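Local coordinates for protein endo-1,4-beta-mannanase (Eisenia fetida, PDB 5Y6T) that probably hydrolyses internal beta-1,4-mannosidic bonds of mannans, as a cold-adapted endo-mannanase of glycoside hydrolase family 5, at residues 178-183 / 249-254; 199-204 / 241-246. All coordinates share one frame; numbering follows the deposited sequence. Where two conformers were deposited one is given.

Contact 1: residues 178-183 / 249-254; sequences DGNPCF and LIDAGG
Asn180 makes the polar link from 178-183 to Asp251 near the end of helix 246-253, from a loop already shaped by Asp178, whose OD2 accepts the Asn180 backbone N-H in an Asx turn. A chi1 of -174°, which sets CG opposite the backbone N, lets the Asn180 amide reach across to the helix. Asn180 ND2 donates to Asp251 OD2 at 2.8 Å, almost straight at 174°. The oxygen lies in the amide plane, yet the donor sits well above the plane of the carboxylate. At the other end of the amide, Asn180 OD1 receives Cys182 N at 3.0 Å, a second Asx turn that fixes which way round the group is held. Replaced by an alanine, the residue would probably leave Asp251 without this donor and the Cys182 N-H without its acceptor. Cys182 then ties the loop covalently to Cys248, just before Leu249. Phe183 comes last: Asn180 CG lies 3.9 Å above its ring plane, near the rim, while Phe183 CE1 meets Ala252 CB obliquely at 3.9 Å and CZ brings the ring edge to Asp251 C at 4.2 Å. Two Asx turns shape this loop after the fourth TIM-barrel strand; the amide-carboxylate bond and disulfide pin it to the helix following the fifth.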
ATOM      1  N   ASP A 178      10.127  -5.690  24.488  1.00 22.37           N
ATOM      2  CA  ASP A 178       9.711  -4.439  25.004  1.00 24.57           C
ATOM      3  C   ASP A 178       8.642  -4.715  26.006  1.00 24.65           C
ATOM      4  O   ASP A 178       7.800  -5.649  25.843  1.00 23.41           O
ATOM      5  CB  ASP A 178       9.160  -3.466  23.946  1.00 22.66           C
ATOM      6  CG  ASP A 178       9.329  -1.999  24.384  1.00 24.19           C
ATOM      7  OD1 ASP A 178      10.473  -1.430  24.206  1.00 27.90           O
ATOM      8  OD2 ASP A 178       8.370  -1.349  24.845  1.00 23.79           O
ATOM      9  N   GLY A 179       8.602  -3.847  27.011  1.00 23.80           N
ATOM     10  CA  GLY A 179       7.491  -3.773  27.965  1.00 24.55           C
ATOM     11  C   GLY A 179       6.143  -3.400  27.381  1.00 24.33           C
ATOM     12  O   GLY A 179       5.094  -3.867  27.860  1.00 23.08           O
ATOM     13  N   ASN A 180       6.136  -2.595  26.298  1.00 23.99           N
ATOM     14  CA  ASN A 180       4.889  -2.265  25.609  1.00 22.01           C
ATOM     15  C   ASN A 180       4.733  -3.263  24.464  1.00 22.75           C
ATOM     16  O   ASN A 180       5.561  -3.340  23.572  1.00 20.33           O
ATOM     17  CB  ASN A 180       4.894  -0.846  25.091  1.00 22.47           C
ATOM     18  CG  ASN A 180       3.575  -0.431  24.504  1.00 24.25           C
ATOM     19  OD1 ASN A 180       2.824  -1.246  23.947  1.00 25.29           O
ATOM     20  ND2 ASN A 180       3.257   0.823  24.682  1.00 23.38           N
ATOM     21  N   PRO A 181       3.685  -4.102  24.510  1.00 21.66           N
ATOM     22  CA  PRO A 181       3.650  -5.160  23.460  1.00 23.76           C
ATOM     23  C   PRO A 181       3.549  -4.587  22.061  1.00 22.22           C
ATOM     24  O   PRO A 181       3.993  -5.207  21.116  1.00 22.88           O
ATOM     25  CB  PRO A 181       2.368  -5.968  23.796  1.00 26.25           C
ATOM     26  CG  PRO A 181       1.897  -5.487  25.101  1.00 29.04           C
ATOM     27  CD  PRO A 181       2.599  -4.219  25.489  1.00 26.43           C
ATOM     28  N   CYS A 182       2.995  -3.411  21.918  1.00 21.47           N
ATOM     29  CA  CYS A 182       2.918  -2.748  20.613  1.00 21.72           C
ATOM     30  C   CYS A 182       4.281  -2.556  19.960  1.00 20.90           C
ATOM     31  O   CYS A 182       4.380  -2.520  18.705  1.00 20.36           O
ATOM     32  CB  CYS A 182       2.223  -1.394  20.690  1.00 22.38           C
ATOM     33  SG  CYS A 182       0.415  -1.533  20.805  1.00 25.33           S
ATOM     34  N   PHE A 183       5.325  -2.445  20.803  1.00 22.68           N
ATOM     35  CA  PHE A 183       6.711  -2.143  20.322  1.00 20.84           C
ATOM     36  C   PHE A 183       7.609  -3.359  20.373  1.00 22.59           C
ATOM     37  O   PHE A 183       8.719  -3.321  19.892  1.00 23.97           O
ATOM     38  CB  PHE A 183       7.318  -1.008  21.188  1.00 22.05           C
ATOM     39  CG  PHE A 183       6.468   0.192  21.316  1.00 21.31           C
ATOM     40  CD1 PHE A 183       5.490   0.543  20.412  1.00 21.60           C
ATOM     41  CD2 PHE A 183       6.644   1.013  22.401  1.00 24.33           C
ATOM     42  CE1 PHE A 183       4.699   1.645  20.598  1.00 22.71           C
ATOM     43  CE2 PHE A 183       5.882   2.150  22.590  1.00 24.31           C
ATOM     44  CZ  PHE A 183       4.861   2.441  21.694  1.00 25.66           C
ATOM     45  N   LEU A 249      -0.782   2.249  16.754  1.00 20.87           N
ATOM     46  CA  LEU A 249      -0.389   3.485  15.987  1.00 19.99           C
ATOM     47  C   LEU A 249      -0.553   4.702  16.861  1.00 20.24           C
ATOM     48  O   LEU A 249       0.325   5.523  16.960  1.00 20.70           O
ATOM     49  CB  LEU A 249      -1.173   3.677  14.732  1.00 19.61           C
ATOM     50  CG  LEU A 249      -0.862   2.622  13.667  1.00 19.60           C
ATOM     51  CD1 LEU A 249      -1.568   2.874  12.387  1.00 18.91           C
ATOM     52  CD2 LEU A 249       0.637   2.538  13.389  1.00 20.70           C
ATOM     53  N   ILE A 250      -1.660   4.783  17.577  1.00 20.04           N
ATOM     54  CA  ILE A 250      -1.854   5.914  18.507  1.00 22.46           C
ATOM     55  C   ILE A 250      -0.897   5.886  19.681  1.00 21.45           C
ATOM     56  O   ILE A 250      -0.367   6.958  20.076  1.00 22.83           O
ATOM     57  CB  ILE A 250      -3.326   6.012  18.996  1.00 22.83           C
ATOM     58  CG1 ILE A 250      -4.292   6.280  17.837  1.00 22.83           C
ATOM     59  CG2 ILE A 250      -3.504   7.213  19.945  1.00 26.60           C
ATOM     60  CD1 ILE A 250      -5.746   5.976  18.090  1.00 23.00           C
ATOM     61  N   ASP A 251      -0.623   4.698  20.228  1.00 23.59           N
ATOM     62  CA  ASP A 251       0.328   4.557  21.335  1.00 22.85           C
ATOM     63  C   ASP A 251       1.706   5.071  20.906  1.00 25.39           C
ATOM     64  O   ASP A 251       2.357   5.880  21.626  1.00 25.89           O
ATOM     65  CB  ASP A 251       0.412   3.143  21.816  1.00 26.97           C
ATOM     66  CG  ASP A 251       0.918   3.048  23.240  1.00 37.51           C
ATOM     67  OD1 ASP A 251       1.375   4.099  23.734  1.00 39.61           O
ATOM     68  OD2 ASP A 251       0.878   1.938  23.819  1.00 37.77           O
ATOM     69  N   ALA A 252       2.076   4.777  19.672  1.00 19.93           N
ATOM     70  CA  ALA A 252       3.387   5.185  19.137  1.00 22.44           C
ATOM     71  C   ALA A 252       3.493   6.639  18.781  1.00 23.07           C
ATOM     72  O   ALA A 252       4.538   7.257  19.078  1.00 21.55           O
ATOM     73  CB  ALA A 252       3.716   4.307  17.930  1.00 21.03           C
ATOM     74  N   GLY A 253       2.485   7.204  18.090  1.00 20.04           N
ATOM     75  CA  GLY A 253       2.635   8.535  17.483  1.00 22.16           C
ATOM     76  C   GLY A 253       1.854   9.620  18.175  1.00 22.79           C
ATOM     77  O   GLY A 253       2.001  10.787  17.848  1.00 24.34           O
ATOM     78  N   GLY A 254       0.904   9.177  19.015  1.00 24.32           N
ATOM     79  CA  GLY A 254       0.058  10.099  19.784  1.00 25.20           C
ATOM     80  C   GLY A 254      -1.108  10.761  19.148  1.00 28.81           C
ATOM     81  O   GLY A 254      -1.827  11.518  19.818  1.00 27.06           O
TER

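Contact 2: residues 199-204 / 241-246; sequences IPMQRL and RNYYTD
Met201, in the first turn of helix 201-218, lays its terminal methyl over the ring of Tyr243. Met201 CE stands 3.8 Å from the centroid of the Tyr243 ring and only 18° from the ring normal, a CH-pi contact displaced toward the CG side, where Met201 CE comes to 3.6 Å from Tyr243 CG. Bends at chi2 (63°) and chi3 (80°) turn the thioether from a straight course and bring its methyl over the ring; the two side chains cross at about a right angle. The sulfur takes a lesser part: Met201 SD is 4.7 Å from the same centroid in an oblique Met-aromatic contact. Behind the ring, Arg241 CG packs 3.7 Å above the opposite face, toward its rim, leaving the aromatic plane held between a methyl and a methylene. In the family 5 TIM barrel such loops at the C-terminal ends of the strands surround the catalytic cleft; here 241-246 follows the fifth strand, and 199-204 begins the helix after the fourth, with Pro200 at the N-cap position. An Asx turn, in which Asn242 OD1 accepts Tyr244 N at 3.0 Å, shapes the backbone that presents the two tyrosines. They are also packed together, with Tyr243 CB 3.8 Å above one face of the Tyr244 ring, toward its rim. Tyr244 adds its hydroxyl to the methionine's surroundings, its OH lying 4.1 Å from Met201 CE. The phenols themselves find polar partners elsewhere although both residues are buried: Tyr243 OH bonds to the backbone oxygen of Asp184, and Tyr244 OH to the carboxylate of Glu169.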
ATOM      1  N   ILE A 199      15.466  -0.181  12.505  1.00 20.44           N
ATOM      2  CA  ILE A 199      14.844   0.950  13.169  1.00 20.20           C
ATOM      3  C   ILE A 199      13.841   0.380  14.151  1.00 22.76           C
ATOM      4  O   ILE A 199      13.124  -0.564  13.824  1.00 22.08           O
ATOM      5  CB  ILE A 199      14.131   1.818  12.108  1.00 21.38           C
ATOM      6  CG1 ILE A 199      15.148   2.373  11.106  1.00 21.57           C
ATOM      7  CG2 ILE A 199      13.379   3.020  12.747  1.00 20.80           C
ATOM      8  CD1 ILE A 199      14.539   3.173   9.962  1.00 21.70           C
ATOM      9  N   PRO A 200      13.743   0.973  15.335  1.00 21.26           N
ATOM     10  CA  PRO A 200      12.735   0.484  16.284  1.00 22.60           C
ATOM     11  C   PRO A 200      11.348   0.526  15.749  1.00 20.22           C
ATOM     12  O   PRO A 200      10.940   1.543  15.176  1.00 19.46           O
ATOM     13  CB  PRO A 200      12.864   1.456  17.450  1.00 24.69           C
ATOM     14  CG  PRO A 200      14.281   1.953  17.391  1.00 24.85           C
ATOM     15  CD  PRO A 200      14.551   2.077  15.913  1.00 22.42           C
ATOM     16  N   MET A 201      10.558  -0.482  16.083  1.00 18.52           N
ATOM     17  CA  MET A 201       9.157  -0.496  15.706  1.00 19.83           C
ATOM     18  C   MET A 201       8.381   0.732  16.118  1.00 20.22           C
ATOM     19  O   MET A 201       7.599   1.294  15.313  1.00 19.87           O
ATOM     20  CB  MET A 201       8.482  -1.780  16.243  1.00 20.87           C
ATOM     21  CG  MET A 201       6.994  -1.843  15.879  1.00 22.36           C
ATOM     22  SD  MET A 201       6.620  -1.926  14.130  1.00 23.25           S
ATOM     23  CE  MET A 201       6.898  -3.662  13.812  1.00 22.47           C
ATOM     24  N   GLN A 202       8.583   1.187  17.360  1.00 20.55           N
ATOM     25  CA  GLN A 202       7.905   2.404  17.812  0.70 22.22           C
ATOM     26  C   GLN A 202       8.107   3.594  16.888  1.00 21.89           C
ATOM     27  O   GLN A 202       7.126   4.371  16.677  1.00 20.23           O
ATOM     28  CB  GLN A 202       8.329   2.753  19.217  0.70 21.70           C
ATOM     29  CG  GLN A 202       7.621   3.983  19.762  0.70 23.18           C
ATOM     30  CD  GLN A 202       8.307   5.293  19.525  0.70 27.81           C
ATOM     31  OE1 GLN A 202       9.555   5.369  19.421  0.70 23.36           O
ATOM     32  NE2 GLN A 202       7.504   6.352  19.461  0.70 24.35           N
ATOM     33  N   ARG A 203       9.329   3.765  16.312  1.00 21.53           N
ATOM     34  CA  ARG A 203       9.579   4.902  15.429  0.50 22.30           C
ATOM     35  C   ARG A 203       8.842   4.759  14.082  1.00 21.91           C
ATOM     36  O   ARG A 203       8.337   5.749  13.534  1.00 20.42           O
ATOM     37  CB  ARG A 203      11.077   5.113  15.229  0.50 23.33           C
ATOM     38  CG  ARG A 203      11.814   5.487  16.503  0.50 24.03           C
ATOM     39  CD  ARG A 203      13.218   5.936  16.152  0.50 27.39           C
ATOM     40  NE  ARG A 203      14.020   6.445  17.278  0.50 28.25           N
ATOM     41  CZ  ARG A 203      14.011   7.716  17.706  0.50 29.59           C
ATOM     42  NH1 ARG A 203      13.219   8.628  17.159  0.50 28.70           N
ATOM     43  NH2 ARG A 203      14.829   8.080  18.672  0.50 29.37           N
ATOM     44  N   LEU A 204       8.739   3.508  13.589  1.00 19.13           N
ATOM     45  CA  LEU A 204       8.003   3.224  12.348  1.00 18.70           C
ATOM     46  C   LEU A 204       6.528   3.482  12.529  1.00 18.72           C
ATOM     47  O   LEU A 204       5.880   4.153  11.689  1.00 21.29           O
ATOM     48  CB  LEU A 204       8.246   1.816  11.857  1.00 20.85           C
ATOM     49  CG  LEU A 204       9.730   1.553  11.521  1.00 19.65           C
ATOM     50  CD1 LEU A 204       9.936   0.077  11.180  1.00 20.03           C
ATOM     51  CD2 LEU A 204      10.235   2.422  10.371  1.00 22.26           C
ATOM     52  N   ARG A 241       1.637 -10.758  15.775  1.00 19.74           N
ATOM     53  CA  ARG A 241       1.101  -9.565  16.385  1.00 21.11           C
ATOM     54  C   ARG A 241       0.686  -8.569  15.297  1.00 21.66           C
ATOM     55  O   ARG A 241       1.337  -8.455  14.247  1.00 23.02           O
ATOM     56  CB  ARG A 241       2.188  -8.930  17.271  1.00 20.68           C
ATOM     57  CG  ARG A 241       1.806  -7.564  17.889  1.00 22.71           C
ATOM     58  CD  ARG A 241       2.704  -7.175  19.057  1.00 21.59           C
ATOM     59  NE  ARG A 241       2.467  -8.084  20.171  1.00 23.60           N
ATOM     60  CZ  ARG A 241       3.395  -8.652  20.951  1.00 27.07           C
ATOM     61  NH1 ARG A 241       4.651  -8.377  20.794  1.00 25.42           N
ATOM     62  NH2 ARG A 241       3.041  -9.510  21.890  1.00 31.81           N
ATOM     63  N   ASN A 242      -0.328  -7.815  15.575  1.00 21.06           N
ATOM     64  CA  ASN A 242      -0.767  -6.743  14.685  1.00 19.47           C
ATOM     65  C   ASN A 242      -0.251  -5.374  15.129  1.00 21.03           C
ATOM     66  O   ASN A 242      -0.723  -4.790  16.126  1.00 20.95           O
ATOM     67  CB  ASN A 242      -2.292  -6.744  14.533  1.00 20.22           C
ATOM     68  CG  ASN A 242      -2.767  -5.797  13.451  1.00 21.75           C
ATOM     69  OD1 ASN A 242      -2.044  -4.957  12.955  1.00 21.31           O
ATOM     70  ND2 ASN A 242      -4.011  -5.954  13.065  1.00 22.92           N
ATOM     71  N   TYR A 243       0.768  -4.901  14.433  1.00 19.48           N
ATOM     72  CA  TYR A 243       1.480  -3.697  14.811  1.00 19.60           C
ATOM     73  C   TYR A 243       0.810  -2.442  14.329  1.00 19.76           C
ATOM     74  O   TYR A 243       1.215  -1.362  14.698  1.00 20.39           O
ATOM     75  CB  TYR A 243       2.905  -3.771  14.305  1.00 20.14           C
ATOM     76  CG  TYR A 243       3.659  -4.787  15.009  1.00 20.59           C
ATOM     77  CD1 TYR A 243       4.231  -4.533  16.267  1.00 22.61           C
ATOM     78  CD2 TYR A 243       3.863  -6.045  14.438  1.00 20.14           C
ATOM     79  CE1 TYR A 243       4.901  -5.521  16.921  1.00 20.79           C
ATOM     80  CE2 TYR A 243       4.555  -7.066  15.113  1.00 21.36           C
ATOM     81  CZ  TYR A 243       5.095  -6.777  16.368  1.00 20.86           C
ATOM     82  OH  TYR A 243       5.782  -7.771  17.044  1.00 21.52           O
ATOM     83  N   TYR A 244      -0.285  -2.559  13.575  1.00 18.42           N
ATOM     84  CA  TYR A 244      -0.846  -1.362  12.919  1.00 18.34           C
ATOM     85  C   TYR A 244      -2.321  -1.167  13.283  1.00 19.80           C
ATOM     86  O   TYR A 244      -3.061  -0.475  12.597  1.00 18.95           O
ATOM     87  CB  TYR A 244      -0.645  -1.441  11.369  1.00 19.86           C
ATOM     88  CG  TYR A 244       0.793  -1.735  11.041  1.00 20.21           C
ATOM     89  CD1 TYR A 244       1.731  -0.766  11.117  1.00 22.02           C
ATOM     90  CD2 TYR A 244       1.225  -3.043  10.834  1.00 19.11           C
ATOM     91  CE1 TYR A 244       3.079  -1.034  10.934  1.00 23.43           C
ATOM     92  CE2 TYR A 244       2.555  -3.303  10.584  1.00 19.92           C
ATOM     93  CZ  TYR A 244       3.486  -2.300  10.631  1.00 22.97           C
ATOM     94  OH  TYR A 244       4.848  -2.608  10.415  1.00 21.73           O
ATOM     95  N   THR A 245      -2.697  -1.735  14.423  1.00 20.58           N
ATOM     96  CA  THR A 245      -3.990  -1.447  15.018  1.00 19.46           C
ATOM     97  C   THR A 245      -4.074  -0.004  15.426  1.00 19.41           C
ATOM     98  O   THR A 245      -3.069   0.657  15.627  1.00 20.17           O
ATOM     99  CB  THR A 245      -4.232  -2.302  16.262  1.00 21.95           C
ATOM    100  OG1 THR A 245      -3.245  -1.974  17.234  1.00 19.88           O
ATOM    101  CG2 THR A 245      -4.154  -3.810  15.916  1.00 21.52           C
ATOM    102  N   ASP A 246      -5.303   0.484  15.615  1.00 20.54           N
ATOM    103  CA  ASP A 246      -5.515   1.858  16.092  1.00 23.62           C
ATOM    104  C   ASP A 246      -4.780   2.069  17.389  1.00 21.56           C
ATOM    105  O   ASP A 246      -4.073   3.049  17.554  1.00 19.16           O
ATOM    106  CB  ASP A 246      -6.989   2.152  16.329  1.00 23.88           C
ATOM    107  CG  ASP A 246      -7.830   2.066  15.087  1.00 26.43           C
ATOM    108  OD1 ASP A 246      -7.398   1.701  13.976  1.00 20.47           O
ATOM    109  OD2 ASP A 246      -8.993   2.435  15.194  1.00 26.43           O
TER

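In the fold
Contact 2 is nested along the chain within the loop closed by contact 1, and their centres lie about 7 Å apart. The two pack directly, Cys182 O of contact 1 lying 3.2 Å from Tyr243 CD1 of contact 2 and Leu249 CD1 3.7 Å from Tyr244 O. Gln205, on helix 201-218, joins them further, its NE2 hydrogen-bonding both Cys182 O and Tyr243 O. Contact 1 is the more peripheral, its centre about 22 Å from the chain's centre against 16 Å for contact 2. Through Tyr244, the inner contact reaches Pro168 and Glu169, in and beside an Asn-Glu-Pro sequence that in family 5 relatives carries the catalytic acid/base, probably placing contact 2 near the active site.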